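Local coordinates for sensor protein (Bacillus halodurans, PDB 3O5Y) that is the GAF domain of a two-component sensor kinase that probably uses ATP to phosphorylate a protein histidine in signal relay, at residues D24-L29 with L112-K117; D67-I72 with P101-N106. All coordinates share one frame; numbering follows the deposited sequence.

Interaction 1: residues D24-L29 with L112-K117; sequences DRISFL and LSIGRK. With ACT (acetate ion), chain C.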
loop_
_atom_site.group_PDB
_atom_site.type_symbol
_atom_site.label_atom_id
_atom_site.label_comp_id
_atom_site.label_asym_id
_atom_site.label_seq_id
_atom_site.Cartn_x
_atom_site.Cartn_y
_atom_site.Cartn_z
ATOM N N ASP A 24 -10.040 -2.231 -5.782
ATOM C CA ASP A 24 -9.956 -3.441 -6.553
ATOM C C ASP A 24 -8.744 -4.269 -6.151
ATOM O O ASP A 24 -8.785 -5.500 -6.231
ATOM C CB ASP A 24 -9.919 -3.103 -8.045
ATOM C CG ASP A 24 -11.128 -2.277 -8.484
ATOM O OD1 ASP A 24 -10.931 -1.116 -8.911
ATOM O OD2 ASP A 24 -12.279 -2.766 -8.372
ATOM N N ARG A 25 -7.675 -3.613 -5.697
ATOM C CA ARG A 25 -6.426 -4.315 -5.437
ATOM C C ARG A 25 -5.714 -3.653 -4.297
ATOM O O ARG A 25 -5.688 -2.437 -4.221
ATOM C CB ARG A 25 -5.555 -4.257 -6.685
ATOM C CG ARG A 25 -4.465 -5.302 -6.769
ATOM C CD ARG A 25 -3.168 -4.754 -6.269
ATOM N NE ARG A 25 -2.075 -5.699 -6.417
ATOM C CZ ARG A 25 -0.803 -5.369 -6.240
ATOM N NH1 ARG A 25 -0.490 -4.113 -5.917
ATOM N NH2 ARG A 25 0.151 -6.290 -6.379
ATOM N N ILE A 26 -5.149 -4.444 -3.398
ATOM C CA ILE A 26 -4.358 -3.908 -2.296
ATOM C C ILE A 26 -3.095 -4.711 -2.197
ATOM O O ILE A 26 -3.113 -5.926 -2.375
ATOM C CB ILE A 26 -5.080 -4.010 -0.921
ATOM C CG1 ILE A 26 -6.381 -3.238 -0.948
ATOM C CG2 ILE A 26 -4.213 -3.441 0.205
ATOM C CD1 ILE A 26 -6.701 -2.488 0.324
ATOM N N SER A 27 -1.994 -4.043 -1.896
ATOM C CA SER A 27 -0.802 -4.765 -1.513
ATOM C C SER A 27 -0.271 -4.145 -0.252
ATOM O O SER A 27 -0.464 -2.961 0.003
ATOM C CB SER A 27 0.262 -4.746 -2.610
ATOM O OG SER A 27 0.753 -3.444 -2.782
ATOM N N PHE A 28 0.394 -4.962 0.547
ATOM C CA PHE A 28 1.006 -4.466 1.741
ATOM C C PHE A 28 2.486 -4.782 1.675
ATOM O O PHE A 28 2.886 -5.887 1.283
ATOM C CB PHE A 28 0.348 -5.061 2.991
ATOM C CG PHE A 28 1.173 -4.895 4.215
ATOM C CD1 PHE A 28 1.316 -3.639 4.807
ATOM C CD2 PHE A 28 1.877 -5.970 4.743
ATOM C CE1 PHE A 28 2.128 -3.461 5.921
ATOM C CE2 PHE A 28 2.692 -5.800 5.869
ATOM C CZ PHE A 28 2.815 -4.530 6.454
ATOM N N LEU A 29 3.301 -3.808 2.049
ATOM C CA LEU A 29 4.736 -3.978 2.002
ATOM C C LEU A 29 5.337 -3.734 3.359
ATOM O O LEU A 29 4.874 -2.875 4.106
ATOM C CB LEU A 29 5.360 -3.077 0.946
ATOM C CG LEU A 29 4.857 -3.360 -0.473
ATOM C CD1 LEU A 29 3.660 -2.486 -0.815
ATOM C CD2 LEU A 29 5.969 -3.162 -1.493
ATOM N N LEU A 112 1.030 0.711 2.564
ATOM C CA LEU A 112 -0.224 0.177 2.021
ATOM C C LEU A 112 -0.509 0.829 0.669
ATOM O O LEU A 112 -0.529 2.060 0.550
ATOM C CB LEU A 112 -1.382 0.405 2.986
ATOM C CG LEU A 112 -2.706 -0.291 2.660
ATOM C CD1 LEU A 112 -2.564 -1.780 2.914
ATOM C CD2 LEU A 112 -3.821 0.242 3.522
ATOM N N SER A 113 -0.737 0.001 -0.338
ATOM C CA SER A 113 -0.939 0.459 -1.698
ATOM C C SER A 113 -2.335 0.068 -2.154
ATOM O O SER A 113 -2.642 -1.126 -2.235
ATOM C CB SER A 113 0.093 -0.208 -2.608
ATOM O OG SER A 113 0.025 0.338 -3.900
ATOM N N ILE A 114 -3.190 1.044 -2.437
ATOM C CA ILE A 114 -4.582 0.715 -2.762
ATOM C C ILE A 114 -4.899 1.179 -4.174
ATOM O O ILE A 114 -4.743 2.367 -4.501
ATOM C CB ILE A 114 -5.595 1.310 -1.752
ATOM C CG1 ILE A 114 -5.169 1.016 -0.309
ATOM C CG2 ILE A 114 -7.006 0.764 -2.013
ATOM C CD1 ILE A 114 -6.183 1.412 0.706
ATOM N N GLY A 115 -5.306 0.221 -5.003
ATOM C CA GLY A 115 -5.495 0.446 -6.419
ATOM C C GLY A 115 -6.955 0.444 -6.797
ATOM O O GLY A 115 -7.774 -0.262 -6.183
ATOM N N ARG A 116 -7.293 1.258 -7.788
ATOM C CA ARG A 116 -8.624 1.183 -8.410
ATOM C C ARG A 116 -8.467 1.037 -9.904
ATOM O O ARG A 116 -7.570 1.654 -10.514
ATOM C CB ARG A 116 -9.468 2.424 -8.093
ATOM C CG ARG A 116 -9.922 2.518 -6.660
ATOM C CD ARG A 116 -10.597 3.841 -6.360
ATOM N NE ARG A 116 -11.340 3.764 -5.097
ATOM C CZ ARG A 116 -11.926 4.803 -4.511
ATOM N NH1 ARG A 116 -11.852 6.010 -5.078
ATOM N NH2 ARG A 116 -12.580 4.642 -3.359
ATOM N N LYS A 117 -9.331 0.209 -10.490
ATOM C CA LYS A 117 -9.358 0.003 -11.945
ATOM C C LYS A 117 -10.017 1.171 -12.659
ATOM O O LYS A 117 -9.632 1.511 -13.765
ATOM C CB LYS A 117 -10.016 -1.335 -12.314
ATOM C CG LYS A 117 -9.246 -2.495 -11.723
ATOM C CD LYS A 117 -9.779 -3.880 -12.087
ATOM C CE LYS A 117 -8.791 -4.963 -11.550
ATOM N NZ LYS A 117 -8.984 -6.310 -12.186
HETATM C C ACT C . 3.035 -3.875 -6.070
HETATM O O ACT C . 3.949 -3.299 -6.740
HETATM O OXT ACT C . 2.445 -3.215 -5.161
HETATM C CH3 ACT C . 2.692 -5.298 -6.368
HETATM O O HOH W 1 -2.232 -1.860 -5.142
#
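Asp24 is bonded twice to segment 112-117, through Gly115 and Lys117. Its backbone N donates to Gly115 O over 3.0 Å, and its OD1 receives Lys117 N at 2.6 Å, nearly straight, on the anti side of the carboxylate and 25° out of its plane. Lys117 CG and CD run past the aspartate CB and CG. Arg25 N also points to Gly115 O, but weakly at 3.4 Å; two residues facing one make a classic beta bulge. Beyond it, Gly115 N returns a bond to Arg25 O (2.8 Å) and the strands settle into antiparallel pairing, their axes 167° apart, in the central sheet of the GAF domain. The Arg25 chain bends at chi2 (-96°), and its NH1 reaches a water held by Ser113 O and an acetate, probably from the crystallisation liquor; NH2 bonds Ser46 O. Ile26, on the other face, lays CG2 against Leu112 CD1 (3.6 Å) and CD1 beside Ile114 CG1 (3.9 Å), where Leu17 of helix 6-20 also packs on Ile26. Ser27 and Ser113 exchange two backbone bonds, while Ser27 OG gives its proton to acetate OXT; Tyr62 also binds the acetate. Phe28 adds a looser touch, CB to Leu112 CD1.

Interaction 2: residues D67-I72 with P101-N106; sequences DQRQTI and PIYSKN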
loop_
_atom_site.group_PDB
_atom_site.type_symbol
_atom_site.label_atom_id
_atom_site.label_comp_id
_atom_site.label_asym_id
_atom_site.label_seq_id
_atom_site.Cartn_x
_atom_site.Cartn_y
_atom_site.Cartn_z
ATOM N N ASP A 67 9.484 8.347 2.800
ATOM C CA ASP A 67 10.438 9.427 3.084
ATOM C C ASP A 67 9.718 10.712 3.486
ATOM O O ASP A 67 10.123 11.379 4.435
ATOM C CB ASP A 67 11.391 9.696 1.900
ATOM C CG ASP A 67 12.382 8.545 1.644
ATOM O OD1 ASP A 67 12.733 7.799 2.589
ATOM O OD2 ASP A 67 12.827 8.394 0.471
ATOM N N GLN A 68 8.650 11.043 2.763
ATOM C CA GLN A 68 7.873 12.276 2.990
ATOM C C GLN A 68 6.959 12.161 4.211
ATOM O O GLN A 68 6.444 13.161 4.702
ATOM C CB GLN A 68 6.986 12.601 1.772
ATOM C CG GLN A 68 7.688 13.154 0.531
ATOM C CD GLN A 68 6.711 13.366 -0.645
ATOM O OE1 GLN A 68 6.972 12.924 -1.771
ATOM N NE2 GLN A 68 5.579 14.033 -0.378
ATOM N N ARG A 69 6.730 10.937 4.670
ATOM C CA ARG A 69 5.763 10.688 5.736
ATOM C C ARG A 69 4.377 11.223 5.377
ATOM O O ARG A 69 3.654 11.765 6.219
ATOM C CB ARG A 69 6.267 11.245 7.076
ATOM C CG ARG A 69 7.130 10.257 7.843
ATOM C CD ARG A 69 7.770 10.915 9.052
ATOM N NE ARG A 69 7.956 9.978 10.160
ATOM C CZ ARG A 69 8.956 9.100 10.258
ATOM N NH1 ARG A 69 9.025 8.299 11.323
ATOM N NH2 ARG A 69 9.888 9.017 9.304
ATOM N N GLN A 70 4.009 11.040 4.112
ATOM C CA GLN A 70 2.765 11.582 3.582
ATOM C C GLN A 70 2.037 10.562 2.699
ATOM O O GLN A 70 2.663 9.725 2.042
ATOM C CB GLN A 70 3.061 12.860 2.792
ATOM C CG GLN A 70 1.914 13.848 2.769
ATOM C CD GLN A 70 2.122 14.974 1.759
ATOM O OE1 GLN A 70 1.296 15.186 0.853
ATOM N NE2 GLN A 70 3.237 15.696 1.902
ATOM N N THR A 71 0.714 10.631 2.695
ATOM C CA THR A 71 -0.073 9.836 1.783
ATOM C C THR A 71 0.027 10.422 0.378
ATOM O O THR A 71 -0.169 11.622 0.175
ATOM C CB THR A 71 -1.535 9.764 2.240
ATOM O OG1 THR A 71 -1.607 9.018 3.456
ATOM C CG2 THR A 71 -2.399 9.086 1.207
ATOM N N ILE A 72 0.338 9.571 -0.591
ATOM C CA ILE A 72 0.482 10.028 -1.961
ATOM C C ILE A 72 -0.570 9.406 -2.860
ATOM O O ILE A 72 -0.793 8.206 -2.826
ATOM C CB ILE A 72 1.874 9.725 -2.526
ATOM C CG1 ILE A 72 2.928 10.528 -1.756
ATOM C CG2 ILE A 72 1.913 10.053 -4.025
ATOM C CD1 ILE A 72 4.369 10.270 -2.180
ATOM N N PRO A 101 1.889 5.355 3.654
ATOM C CA PRO A 101 3.028 4.854 4.425
ATOM C C PRO A 101 2.547 4.453 5.819
ATOM O O PRO A 101 1.773 5.170 6.439
ATOM C CB PRO A 101 3.958 6.062 4.514
ATOM C CG PRO A 101 3.022 7.260 4.485
ATOM C CD PRO A 101 1.834 6.833 3.627
ATOM N N ILE A 102 2.976 3.295 6.297
ATOM C CA ILE A 102 2.550 2.837 7.610
ATOM C C ILE A 102 3.652 3.122 8.612
ATOM O O ILE A 102 4.742 2.574 8.504
ATOM C CB ILE A 102 2.244 1.356 7.586
ATOM C CG1 ILE A 102 1.175 1.079 6.529
ATOM C CG2 ILE A 102 1.750 0.911 8.938
ATOM C CD1 ILE A 102 1.312 -0.304 5.961
ATOM N N TYR A 103 3.395 4.013 9.556
ATOM C CA TYR A 103 4.362 4.240 10.629
ATOM C C TYR A 103 3.790 4.325 12.025
ATOM O O TYR A 103 2.667 4.764 12.223
ATOM C CB TYR A 103 5.336 5.396 10.338
ATOM C CG TYR A 103 4.767 6.770 10.077
ATOM C CD1 TYR A 103 5.097 7.846 10.913
ATOM C CD2 TYR A 103 3.978 7.028 8.957
ATOM C CE1 TYR A 103 4.605 9.163 10.659
ATOM C CE2 TYR A 103 3.473 8.328 8.697
ATOM C CZ TYR A 103 3.791 9.385 9.552
ATOM O OH TYR A 103 3.301 10.652 9.297
ATOM N N SER A 104 4.592 3.896 12.989
ATOM C CA SER A 104 4.229 3.980 14.391
ATOM C C SER A 104 4.936 5.162 15.028
ATOM O O SER A 104 5.666 5.901 14.361
ATOM C CB SER A 104 4.684 2.724 15.099
ATOM O OG SER A 104 6.066 2.829 15.323
ATOM N N LYS A 105 4.735 5.332 16.329
ATOM C CA LYS A 105 5.399 6.411 17.059
ATOM C C LYS A 105 6.923 6.256 17.043
ATOM O O LYS A 105 7.643 7.234 17.189
ATOM C CB LYS A 105 4.888 6.445 18.497
ATOM C CG LYS A 105 5.208 5.178 19.257
ATOM C CD LYS A 105 4.854 5.291 20.699
ATOM C CE LYS A 105 5.532 4.183 21.484
ATOM N NZ LYS A 105 5.231 4.390 22.880
ATOM N N ASN A 106 7.403 5.023 16.872
ATOM C CA ASN A 106 8.840 4.729 16.908
ATOM C C ASN A 106 9.503 4.679 15.548
ATOM O O ASN A 106 10.600 5.214 15.385
ATOM C CB ASN A 106 9.112 3.384 17.576
ATOM C CG ASN A 106 8.784 3.384 19.038
ATOM O OD1 ASN A 106 9.167 4.299 19.786
ATOM N ND2 ASN A 106 8.065 2.347 19.470
#
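Arg69 lies across the ring of Tyr103. Its CG sits over one face, 4.1 Å from the ring centroid and 21° off the normal, which meets the geometry of a CH-pi contact. The chain then continues along one side of the ring, bringing NE to 3.5 Å from Tyr103 CE1. The guanidinium plane stands 71° from the ring plane, so the two flat groups are not stacked, and the aliphatic part of the arginine makes the face contact. Near the other end of the ring, Tyr103 OH lies 3.3 Å from Arg69 O. The second patch is formed by Pro101, whose CD and CG pack against Gln70 O at 3.4 and 3.5 Å; Thr71 OG1 approaches the same CD at 4.1 Å. Within the GAF domain this joins the exit of helix 61-68 to the end of strand 96-103, at the surface. Arg69 is the first residue to leave the helix and has positive phi (56°), which turns the chain out of the helix before it runs on to strand 72-75. Further out, Asp67 is tied by a salt bridge to Arg108 of strand 108-116, whose side chain also touches Arg69. After Tyr103, Ser104 OG accepts from Asn106 N over 3.0 Å in an ST turn, and both side chains bond Glu142 of helix 124-142.

Interactions 1 and 2 have centres about 16 Å apart and share one antiparallel sheet of the GAF domain. Strands 96-103 and 108-116 follow each other in the chain and are neighbours in that sheet, so each interaction takes one segment from this pair. Along the chain, 67-72 and 101-106 fall between 24-29 and 112-117, so interaction 2 forms entirely within the chain that interaction 1 brackets. The two meet directly through Ile102, whose CD1 lies 3.3 Å from Phe28 CE1. Interaction 1 is thus buried strand pairing near the domain centre, while interaction 2 ties a helix exit to the sheet at the surface.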